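Local coordinates for protein putative modification methylase (Thermus thermophilus, PDB 2ZIF) that probably methylates the exocyclic N4 amino group of cytosine in DNA, using S-adenosylmethionine as the methyl donor, at residues B[44-49]-B[240-245]. Residues are numbered along the deposited sequence; the frame is centred on the assembly and turned at random.
Sequences VVTSPP and LDPFAG. With SAM (S-adenosylmethionine), chain D.
T46 and D241 meet just where two neighbouring strands end: the hydroxyl OG1 of T46 donates to OD1 of D241 at 2.7 Å, arriving from above the carboxylate plane. The same OD1 accepts the backbone N of F243 at 2.8 Å from the opposite face, closing an Asx turn, so two donors grip one buried oxygen. Aspartate suits this place because its short carboxylate can offer OD1 both to the hydroxyl and to the backbone N two residues on. Threonine suits its place because OG1, anti to the backbone N (chi1 -175°), points at the acid while CB packs on CD of P242. OG1 also lies at the edge of the F243 ring, 3.4 Å from CD1. Over one face of that ring sits P49, its CD 3.6 Å from the centroid; the closed proline ring holds this methylene over the ring centre, and a CH2 polarised by the adjoining N suits a CH-pi contact. P49 CB also touches C8 of the S-adenosylmethionine adenine at 3.6 Å.

The second oxygen, OD2 of D241, is hydrogen-bonded to T249 OG1 and lies near a water that accepts from S47 N and the cofactor amino N and can turn its protons to OD2 or F243 O. An alanine in place of D241 would probably leave T46 OG1 and F243 N without their shared acceptor and the turn beside the cofactor less firmly set. Behind this network the strands pair in parallel: V45 N donates to L240 O at 2.9 Å, and V44 CG2 lies on L240 CB at 3.5 Å, two branched apolar chains side by side, packed against helix 65-86. S47, P48 and P49 belong to the SPPY motif of amino-methyltransferases, and D241 to G245 to the DPFAG motif; their meeting at the carboxyl ends of adjacent parallel strands forms part of the cofactor pocket of the Rossmann-like methyltransferase fold, completed by residues such as E264 and T248.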
# COMPACT_ATOMS: atom_id res chain seq x y z
N VAL B 44 11.24 16.13 -1.30
CA VAL B 44 10.94 15.98 0.12
C VAL B 44 10.99 14.49 0.52
O VAL B 44 10.28 13.66 -0.04
CB VAL B 44 9.54 16.51 0.48
CG1 VAL B 44 9.18 16.08 1.90
CG2 VAL B 44 9.52 18.03 0.37
N VAL B 45 11.87 14.15 1.46
CA VAL B 45 11.94 12.78 1.97
C VAL B 45 11.69 12.89 3.47
O VAL B 45 12.37 13.64 4.18
CB VAL B 45 13.31 12.13 1.76
CG1 VAL B 45 13.27 10.70 2.31
CG2 VAL B 45 13.68 12.12 0.29
N THR B 46 10.72 12.13 3.95
CA THR B 46 10.40 12.19 5.37
C THR B 46 9.59 11.00 5.84
O THR B 46 9.11 10.19 5.06
CB THR B 46 9.59 13.49 5.68
OG1 THR B 46 9.38 13.61 7.09
CG2 THR B 46 8.24 13.46 4.96
N SER B 47 9.43 10.93 7.16
CA SER B 47 8.67 9.88 7.80
C SER B 47 7.77 10.61 8.80
O SER B 47 8.25 11.26 9.73
CB SER B 47 9.62 8.93 8.52
OG SER B 47 8.99 7.70 8.78
N PRO B 48 6.45 10.50 8.63
CA PRO B 48 5.56 11.18 9.57
C PRO B 48 5.78 10.75 11.01
O PRO B 48 6.28 9.65 11.28
CB PRO B 48 4.18 10.82 9.06
CG PRO B 48 4.40 9.45 8.50
CD PRO B 48 5.71 9.57 7.77
N PRO B 49 5.42 11.62 11.97
CA PRO B 49 5.57 11.33 13.40
C PRO B 49 4.72 10.16 13.91
O PRO B 49 3.67 9.85 13.36
CB PRO B 49 5.21 12.66 14.06
CG PRO B 49 4.35 13.35 13.05
CD PRO B 49 5.03 13.02 11.76
N LEU B 240 13.94 18.49 1.26
CA LEU B 240 13.21 18.85 2.47
C LEU B 240 12.69 17.68 3.29
O LEU B 240 12.24 16.68 2.75
CB LEU B 240 12.01 19.73 2.10
CG LEU B 240 11.43 20.76 3.07
CD1 LEU B 240 10.11 21.25 2.49
CD2 LEU B 240 11.18 20.18 4.44
N ASP B 241 12.77 17.83 4.61
CA ASP B 241 12.24 16.85 5.55
C ASP B 241 11.61 17.71 6.64
O ASP B 241 12.33 18.27 7.48
CB ASP B 241 13.33 15.97 6.16
CG ASP B 241 12.75 14.86 7.02
OD1 ASP B 241 11.62 15.04 7.53
OD2 ASP B 241 13.41 13.81 7.20
N PRO B 242 10.28 17.83 6.65
CA PRO B 242 9.60 18.64 7.67
C PRO B 242 9.61 18.00 9.05
O PRO B 242 9.26 18.64 10.04
CB PRO B 242 8.17 18.78 7.13
CG PRO B 242 8.25 18.33 5.70
CD PRO B 242 9.29 17.25 5.73
N PHE B 243 9.98 16.72 9.12
CA PHE B 243 10.02 15.98 10.38
C PHE B 243 11.41 15.37 10.52
O PHE B 243 11.55 14.16 10.65
CB PHE B 243 8.97 14.88 10.35
CG PHE B 243 7.58 15.37 10.08
CD1 PHE B 243 6.93 15.01 8.90
CD2 PHE B 243 6.93 16.20 10.98
CE1 PHE B 243 5.65 15.47 8.63
CE2 PHE B 243 5.64 16.67 10.71
CZ PHE B 243 5.00 16.30 9.53
N ALA B 244 12.42 16.22 10.51
CA ALA B 244 13.82 15.80 10.56
C ALA B 244 14.32 14.92 11.69
O ALA B 244 15.22 14.12 11.48
CB ALA B 244 14.70 17.04 10.44
N GLY B 245 13.78 15.07 12.90
CA GLY B 245 14.27 14.25 14.00
C GLY B 245 15.78 14.39 14.13
O GLY B 245 16.29 15.49 14.32
N SAM D . 13.81 9.90 10.00
CA SAM D . 13.99 10.91 11.04
C SAM D . 15.34 10.97 11.77
O SAM D . 15.38 11.43 12.91
OXT SAM D . 16.33 10.57 11.15
CB SAM D . 12.91 10.79 12.15
CG SAM D . 11.44 11.73 11.75
SD SAM D . 10.17 11.28 13.00
CE SAM D . 9.34 9.82 12.29
C5' SAM D . 8.98 12.63 12.98
C4' SAM D . 9.48 13.94 13.61
O4' SAM D . 8.51 14.96 13.51
C3' SAM D . 9.88 13.86 15.09
O3' SAM D . 11.28 14.05 15.29
C2' SAM D . 8.92 14.82 15.78
O2' SAM D . 9.56 15.62 16.78
C1' SAM D . 8.56 15.79 14.64
N9 SAM D . 7.24 16.44 14.72
C8 SAM D . 6.04 16.03 15.18
N7 SAM D . 5.07 16.94 15.05
C5 SAM D . 5.67 18.05 14.44
C6 SAM D . 5.31 19.31 14.00
N6 SAM D . 4.03 19.77 14.11
N1 SAM D . 6.23 20.16 13.42
C2 SAM D . 7.51 19.76 13.28
N3 SAM D . 7.95 18.54 13.68
C4 SAM D . 7.03 17.72 14.25
O HOH W 1 11.63 11.87 8.82